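Local coordinates for protein exported gluconolactonase (Xanthomonas campestris pv. campestris, PDB 3DR2) that hydrolyses gluconolactone as a calcium-binding gluconolactonase of the SMP-30 family, built as a six-bladed beta-propeller and probably serving secondary glucose metabolism, at residues G250-S255 with C261-D266; L193-S196 with T201-V204. All coordinates share one frame; numbering follows the deposited sequence.

Contact 1. Residues G250-S255 with C261-D266; sequences GWLWSS and CVFDSD
Val262 sets both its methyls over one face of the Trp253 indole, on one side of an antiparallel beta hairpin that is part of a blade of the six-bladed propeller. Its CG2 sits over the six-membered ring, 3.9 Å from the ring centroid, a CH-pi contact, while CG1 covers the same indole face and also reaches Trp251 CE3 at 4.0 Å. With CG1 anti to the backbone N (chi1 -171°), both methyls of the valine are used: a beta-branched residue suits a strand and here lets one residue touch both tryptophans. The opposite face carries Leu252, Ser254, Cys261 and Phe263, where Leu252 CD2 meets Phe263 CD1 at 4.3 Å and the phenyl edge faces Ser254 CB.

Two pairs of backbone hydrogen bonds hold the strands together. Leu252 and Phe263 exchange one pair, Leu252 N to Phe263 O being 2.8 Å; Ser254 and Cys261 exchange the other, with Ser254 N to Cys261 O at 2.7 Å. On the far side of the Leu252–Phe263 pair, Trp251 CD1 packs against Asp264 CA. Gly250, next to it, has a positive phi (98°), a conformation easiest for a residue without a side chain.

Farther out, Asp247 takes hydrogen bonds from both Trp253 NE1 and Trp251 N, fixing the indole that Val262 packs on, and Arg31 makes a cation-pi contact with Trp251. Ser254 uses its hydroxyl on the next residue, OG donating to Ser255 O at 2.9 Å.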
ATOM      1  N   GLY A 250     -14.413 -17.319  27.629  1.00 21.94           N
ATOM      2  CA  GLY A 250     -13.008 -17.553  27.914  1.00 22.08           C
ATOM      3  C   GLY A 250     -12.220 -18.198  26.791  1.00 21.52           C
ATOM      4  O   GLY A 250     -11.018 -18.438  26.931  1.00 22.83           O
ATOM      5  N   TRP A 251     -12.880 -18.497  25.677  1.00 21.14           N
ATOM      6  CA  TRP A 251     -12.182 -19.103  24.552  1.00 19.69           C
ATOM      7  C   TRP A 251     -11.364 -18.036  23.849  1.00 20.31           C
ATOM      8  O   TRP A 251     -11.793 -16.889  23.731  1.00 17.98           O
ATOM      9  CB  TRP A 251     -13.163 -19.695  23.543  1.00 21.42           C
ATOM     10  CG  TRP A 251     -13.911 -20.892  24.014  1.00 21.76           C
ATOM     11  CD1 TRP A 251     -13.777 -21.536  25.213  1.00 22.02           C
ATOM     12  CD2 TRP A 251     -14.926 -21.591  23.292  1.00 22.73           C
ATOM     13  NE1 TRP A 251     -14.654 -22.595  25.281  1.00 23.04           N
ATOM     14  CE2 TRP A 251     -15.371 -22.651  24.115  1.00 22.70           C
ATOM     15  CE3 TRP A 251     -15.506 -21.424  22.027  1.00 22.91           C
ATOM     16  CZ2 TRP A 251     -16.371 -23.540  23.712  1.00 24.01           C
ATOM     17  CZ3 TRP A 251     -16.501 -22.309  21.625  1.00 21.98           C
ATOM     18  CH2 TRP A 251     -16.922 -23.354  22.468  1.00 23.82           C
ATOM     19  N   LEU A 252     -10.189 -18.426  23.377  1.00 18.76           N
ATOM     20  CA  LEU A 252      -9.313 -17.506  22.673  1.00 19.04           C
ATOM     21  C   LEU A 252      -9.308 -17.869  21.189  1.00 18.31           C
ATOM     22  O   LEU A 252      -8.931 -18.980  20.806  1.00 18.69           O
ATOM     23  CB  LEU A 252      -7.898 -17.578  23.265  1.00 18.88           C
ATOM     24  CG  LEU A 252      -6.874 -16.550  22.775  1.00 18.66           C
ATOM     25  CD1 LEU A 252      -5.787 -16.376  23.815  1.00 19.56           C
ATOM     26  CD2 LEU A 252      -6.285 -16.984  21.446  1.00 18.38           C
ATOM     27  N   TRP A 253      -9.759 -16.928  20.365  1.00 17.05           N
ATOM     28  CA  TRP A 253      -9.819 -17.103  18.914  1.00 16.55           C
ATOM     29  C   TRP A 253      -8.619 -16.360  18.356  1.00 16.99           C
ATOM     30  O   TRP A 253      -8.548 -15.129  18.431  1.00 15.47           O
ATOM     31  CB  TRP A 253     -11.119 -16.509  18.360  1.00 17.04           C
ATOM     32  CG  TRP A 253     -12.369 -17.088  18.991  1.00 16.70           C
ATOM     33  CD1 TRP A 253     -12.683 -17.104  20.320  1.00 18.31           C
ATOM     34  CD2 TRP A 253     -13.454 -17.739  18.316  1.00 19.04           C
ATOM     35  NE1 TRP A 253     -13.894 -17.725  20.517  1.00 19.50           N
ATOM     36  CE2 TRP A 253     -14.390 -18.125  19.305  1.00 17.54           C
ATOM     37  CE3 TRP A 253     -13.729 -18.034  16.973  1.00 16.37           C
ATOM     38  CZ2 TRP A 253     -15.584 -18.794  18.994  1.00 19.13           C
ATOM     39  CZ3 TRP A 253     -14.920 -18.700  16.661  1.00 19.88           C
ATOM     40  CH2 TRP A 253     -15.830 -19.072  17.672  1.00 17.90           C
ATOM     41  N   SER A 254      -7.686 -17.110  17.780  1.00 15.79           N
ATOM     42  CA  SER A 254      -6.458 -16.525  17.264  1.00 17.20           C
ATOM     43  C   SER A 254      -6.210 -16.674  15.779  1.00 17.30           C
ATOM     44  O   SER A 254      -6.550 -17.687  15.168  1.00 16.17           O
ATOM     45  CB  SER A 254      -5.265 -17.123  18.007  1.00 17.11           C
ATOM     46  OG  SER A 254      -4.046 -16.661  17.464  1.00 15.95           O
ATOM     47  N   SER A 255      -5.592 -15.654  15.204  1.00 14.68           N
ATOM     48  CA  SER A 255      -5.241 -15.689  13.795  1.00 16.85           C
ATOM     49  C   SER A 255      -4.072 -16.661  13.640  1.00 16.37           C
ATOM     50  O   SER A 255      -3.417 -17.024  14.622  1.00 17.28           O
ATOM     51  CB  SER A 255      -4.802 -14.300  13.326  1.00 17.90           C
ATOM     52  OG  SER A 255      -3.654 -13.871  14.051  1.00 17.63           O
ATOM     53  N   CYS A 261      -7.734 -20.122  14.867  1.00 17.87           N
ATOM     54  CA  CYS A 261      -7.690 -21.275  15.763  1.00 18.73           C
ATOM     55  C   CYS A 261      -8.433 -20.894  17.030  1.00 18.48           C
ATOM     56  O   CYS A 261      -8.316 -19.764  17.506  1.00 18.83           O
ATOM     57  CB  CYS A 261      -6.242 -21.637  16.123  1.00 18.31           C
ATOM     58  SG  CYS A 261      -5.195 -22.130  14.741  1.00 24.39           S
ATOM     59  N   VAL A 262      -9.201 -21.830  17.575  1.00 17.76           N
ATOM     60  CA  VAL A 262      -9.953 -21.573  18.790  1.00 19.27           C
ATOM     61  C   VAL A 262      -9.452 -22.483  19.909  1.00 19.62           C
ATOM     62  O   VAL A 262      -9.394 -23.704  19.748  1.00 20.92           O
ATOM     63  CB  VAL A 262     -11.463 -21.813  18.569  1.00 20.01           C
ATOM     64  CG1 VAL A 262     -12.247 -21.333  19.777  1.00 20.30           C
ATOM     65  CG2 VAL A 262     -11.924 -21.086  17.311  1.00 20.08           C
ATOM     66  N   PHE A 263      -9.071 -21.874  21.029  1.00 20.28           N
ATOM     67  CA  PHE A 263      -8.576 -22.606  22.192  1.00 20.47           C
ATOM     68  C   PHE A 263      -9.477 -22.327  23.386  1.00 21.31           C
ATOM     69  O   PHE A 263     -10.059 -21.248  23.479  1.00 19.63           O
ATOM     70  CB  PHE A 263      -7.170 -22.141  22.578  1.00 20.59           C
ATOM     71  CG  PHE A 263      -6.165 -22.212  21.471  1.00 19.41           C
ATOM     72  CD1 PHE A 263      -6.027 -21.163  20.570  1.00 21.02           C
ATOM     73  CD2 PHE A 263      -5.329 -23.319  21.345  1.00 20.06           C
ATOM     74  CE1 PHE A 263      -5.065 -21.211  19.559  1.00 20.81           C
ATOM     75  CE2 PHE A 263      -4.368 -23.378  20.341  1.00 19.85           C
ATOM     76  CZ  PHE A 263      -4.234 -22.323  19.447  1.00 19.19           C
ATOM     77  N   ASP A 264      -9.593 -23.289  24.299  1.00 21.93           N
ATOM     78  CA  ASP A 264     -10.389 -23.065  25.495  1.00 22.05           C
ATOM     79  C   ASP A 264      -9.431 -22.418  26.490  1.00 21.40           C
ATOM     80  O   ASP A 264      -8.249 -22.264  26.188  1.00 22.73           O
ATOM     81  CB  ASP A 264     -10.991 -24.384  26.034  1.00 22.86           C
ATOM     82  CG  ASP A 264      -9.948 -25.367  26.556  1.00 22.51           C
ATOM     83  OD1 ASP A 264     -10.313 -26.548  26.758  1.00 25.87           O
ATOM     84  OD2 ASP A 264      -8.784 -24.980  26.783  1.00 21.60           O
ATOM     85  N   SER A 265      -9.923 -22.031  27.660  1.00 22.14           N
ATOM     86  CA  SER A 265      -9.072 -21.371  28.647  1.00 23.04           C
ATOM     87  C   SER A 265      -7.907 -22.222  29.150  1.00 23.35           C
ATOM     88  O   SER A 265      -6.953 -21.694  29.726  1.00 23.21           O
ATOM     89  CB  SER A 265      -9.914 -20.894  29.832  1.00 24.36           C
ATOM     90  OG  SER A 265     -10.545 -21.983  30.479  1.00 26.36           O
ATOM     91  N   ASP A 266      -7.969 -23.532  28.942  1.00 25.03           N
ATOM     92  CA  ASP A 266      -6.880 -24.390  29.393  1.00 24.47           C
ATOM     93  C   ASP A 266      -5.826 -24.569  28.304  1.00 25.88           C
ATOM     94  O   ASP A 266      -4.864 -25.313  28.481  1.00 26.56           O
ATOM     95  CB  ASP A 266      -7.407 -25.760  29.839  1.00 26.79           C
ATOM     96  CG  ASP A 266      -8.363 -25.663  31.019  1.00 27.69           C
ATOM     97  OD1 ASP A 266      -8.019 -24.995  32.020  1.00 29.12           O
ATOM     98  OD2 ASP A 266      -9.458 -26.262  30.952  1.00 28.81           O
TER

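Contact 2. Residues L193-S196 with T201-V204; sequences LAFS and TLYV
The backbones of Ala194 and Tyr203 exchange two hydrogen bonds across an antiparallel beta hairpin belonging to a four-stranded propeller blade, the shorter running from Tyr203 N to Ala194 O at 2.8 Å. The small methyl of Ala194 fits where Phe244 and Val246 of the next blade come close, and the aromatic neighbour supplies the bulk: the tyrosine ring turns its edge to Ala194 O, and Thr201 CG2 lies over one of its faces.

On the other face, tightly packed and buried, Leu193 CB touches Val204 CG2, and the branched Leu202 sends CD2 toward the partner strand, 3.3 Å from Ala194 O. Trp145 of the neighbouring blade touches Leu193 and Leu202 and meets the Phe195 ring edge-to-face; large apolar residues suit a seam between blades. Leu202 CG stands 4.2 Å from the centroid of the Phe195 ring, over the face but offset toward the rim, while Thr201 O approaches the edge of the same ring, 3.4 Å from Phe195 CD2.

Toward the turn, where Phe195 and Thr201 are both partly exposed, polar contacts take over. Ser196 N donates to Thr201 O, and the serine side chain stands in for a backbone acceptor: chi1 of 57° places OG between the backbone N and carbonyl carbon, turned to the opposing strand. Asp198 in the connecting turn is a second partner of this hydroxyl. The bond that Ser196 OG accepts from Thr201 N is long, at 3.3 Å.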
ATOM      1  N   LEU A 193      -2.679  -9.121  21.828  1.00 13.05           N
ATOM      2  CA  LEU A 193      -2.924  -9.216  23.260  1.00 15.40           C
ATOM      3  C   LEU A 193      -4.415  -9.161  23.520  1.00 15.34           C
ATOM      4  O   LEU A 193      -5.174  -8.638  22.698  1.00 14.44           O
ATOM      5  CB  LEU A 193      -2.227  -8.085  24.026  1.00 16.34           C
ATOM      6  CG  LEU A 193      -2.836  -6.678  23.980  1.00 17.73           C
ATOM      7  CD1 LEU A 193      -2.176  -5.799  25.040  1.00 17.48           C
ATOM      8  CD2 LEU A 193      -2.659  -6.080  22.596  1.00 18.29           C
ATOM      9  N   ALA A 194      -4.821  -9.712  24.659  1.00 15.23           N
ATOM     10  CA  ALA A 194      -6.220  -9.747  25.062  1.00 17.06           C
ATOM     11  C   ALA A 194      -6.341 -10.270  26.491  1.00 18.08           C
ATOM     12  O   ALA A 194      -5.546 -11.103  26.927  1.00 17.40           O
ATOM     13  CB  ALA A 194      -7.013 -10.652  24.118  1.00 17.50           C
ATOM     14  N   PHE A 195      -7.342  -9.772  27.212  1.00 17.80           N
ATOM     15  CA  PHE A 195      -7.597 -10.203  28.587  1.00 19.31           C
ATOM     16  C   PHE A 195      -8.615 -11.327  28.625  1.00 19.14           C
ATOM     17  O   PHE A 195      -9.433 -11.469  27.715  1.00 20.44           O
ATOM     18  CB  PHE A 195      -8.175  -9.056  29.424  1.00 17.98           C
ATOM     19  CG  PHE A 195      -7.148  -8.238  30.130  1.00 18.97           C
ATOM     20  CD1 PHE A 195      -6.942  -6.909  29.780  1.00 20.10           C
ATOM     21  CD2 PHE A 195      -6.401  -8.784  31.169  1.00 17.88           C
ATOM     22  CE1 PHE A 195      -6.008  -6.137  30.454  1.00 20.87           C
ATOM     23  CE2 PHE A 195      -5.464  -8.019  31.848  1.00 19.87           C
ATOM     24  CZ  PHE A 195      -5.267  -6.693  31.490  1.00 20.28           C
ATOM     25  N   SER A 196      -8.564 -12.127  29.685  1.00 20.62           N
ATOM     26  CA  SER A 196      -9.538 -13.190  29.871  1.00 20.76           C
ATOM     27  C   SER A 196     -10.770 -12.423  30.348  1.00 20.40           C
ATOM     28  O   SER A 196     -10.662 -11.255  30.738  1.00 22.07           O
ATOM     29  CB  SER A 196      -9.080 -14.148  30.966  1.00 20.45           C
ATOM     30  OG  SER A 196      -8.852 -13.440  32.172  1.00 23.80           O
ATOM     31  N   THR A 201      -6.040 -12.934  33.721  1.00 19.82           N
ATOM     32  CA  THR A 201      -4.987 -13.424  32.845  1.00 20.34           C
ATOM     33  C   THR A 201      -4.868 -12.525  31.620  1.00 20.26           C
ATOM     34  O   THR A 201      -5.869 -12.127  31.040  1.00 19.96           O
ATOM     35  CB  THR A 201      -5.280 -14.869  32.368  1.00 21.84           C
ATOM     36  OG1 THR A 201      -5.348 -15.746  33.499  1.00 23.49           O
ATOM     37  CG2 THR A 201      -4.188 -15.361  31.416  1.00 22.67           C
ATOM     38  N   LEU A 202      -3.638 -12.188  31.251  1.00 20.62           N
ATOM     39  CA  LEU A 202      -3.398 -11.363  30.071  1.00 19.37           C
ATOM     40  C   LEU A 202      -2.649 -12.249  29.088  1.00 19.71           C
ATOM     41  O   LEU A 202      -1.610 -12.825  29.431  1.00 17.86           O
ATOM     42  CB  LEU A 202      -2.521 -10.153  30.410  1.00 21.62           C
ATOM     43  CG  LEU A 202      -2.525  -8.935  29.467  1.00 24.26           C
ATOM     44  CD1 LEU A 202      -1.131  -8.336  29.414  1.00 21.71           C
ATOM     45  CD2 LEU A 202      -2.982  -9.315  28.077  1.00 25.07           C
ATOM     46  N   TYR A 203      -3.181 -12.371  27.874  1.00 18.03           N
ATOM     47  CA  TYR A 203      -2.542 -13.177  26.843  1.00 17.62           C
ATOM     48  C   TYR A 203      -1.821 -12.227  25.896  1.00 16.64           C
ATOM     49  O   TYR A 203      -2.366 -11.190  25.522  1.00 16.83           O
ATOM     50  CB  TYR A 203      -3.584 -13.970  26.053  1.00 15.12           C
ATOM     51  CG  TYR A 203      -4.478 -14.856  26.889  1.00 17.83           C
ATOM     52  CD1 TYR A 203      -5.749 -14.436  27.266  1.00 16.63           C
ATOM     53  CD2 TYR A 203      -4.058 -16.129  27.284  1.00 17.35           C
ATOM     54  CE1 TYR A 203      -6.585 -15.257  28.008  1.00 19.62           C
ATOM     55  CE2 TYR A 203      -4.887 -16.958  28.027  1.00 19.35           C
ATOM     56  CZ  TYR A 203      -6.155 -16.514  28.383  1.00 19.82           C
ATOM     57  OH  TYR A 203      -6.996 -17.335  29.101  1.00 21.00           O
ATOM     58  N   VAL A 204      -0.597 -12.581  25.517  1.00 13.68           N
ATOM     59  CA  VAL A 204       0.202 -11.758  24.613  1.00 15.20           C
ATOM     60  C   VAL A 204       0.972 -12.684  23.690  1.00 15.87           C
ATOM     61  O   VAL A 204       1.652 -13.593  24.156  1.00 16.30           O
ATOM     62  CB  VAL A 204       1.240 -10.908  25.383  1.00 14.75           C
ATOM     63  CG1 VAL A 204       1.999 -10.011  24.421  1.00 14.98           C
ATOM     64  CG2 VAL A 204       0.555 -10.079  26.459  1.00 15.92           C
TER

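From the N terminus, contact 2 comes first: strand 190-195 turns through five residues and returns as strand 201-206, closing a short hairpin loop. Contact 1 follows in series, its segments joined by five residues within the hairpin of strands 252-254 and 259-263. The loops neither nest nor cross. Each hairpin lies in a different blade, and the two meet where Leu252 CD1 packs 3.7 Å from Tyr203 CG, with the contact centres about 11 Å apart. Strand 244-246 lies at this seam: Phe244 and Val246 touch Leu252 of contact 1 and both Ala194 and Tyr203 of contact 2, while Asp242, just before that strand, and Asn191 bind calcium.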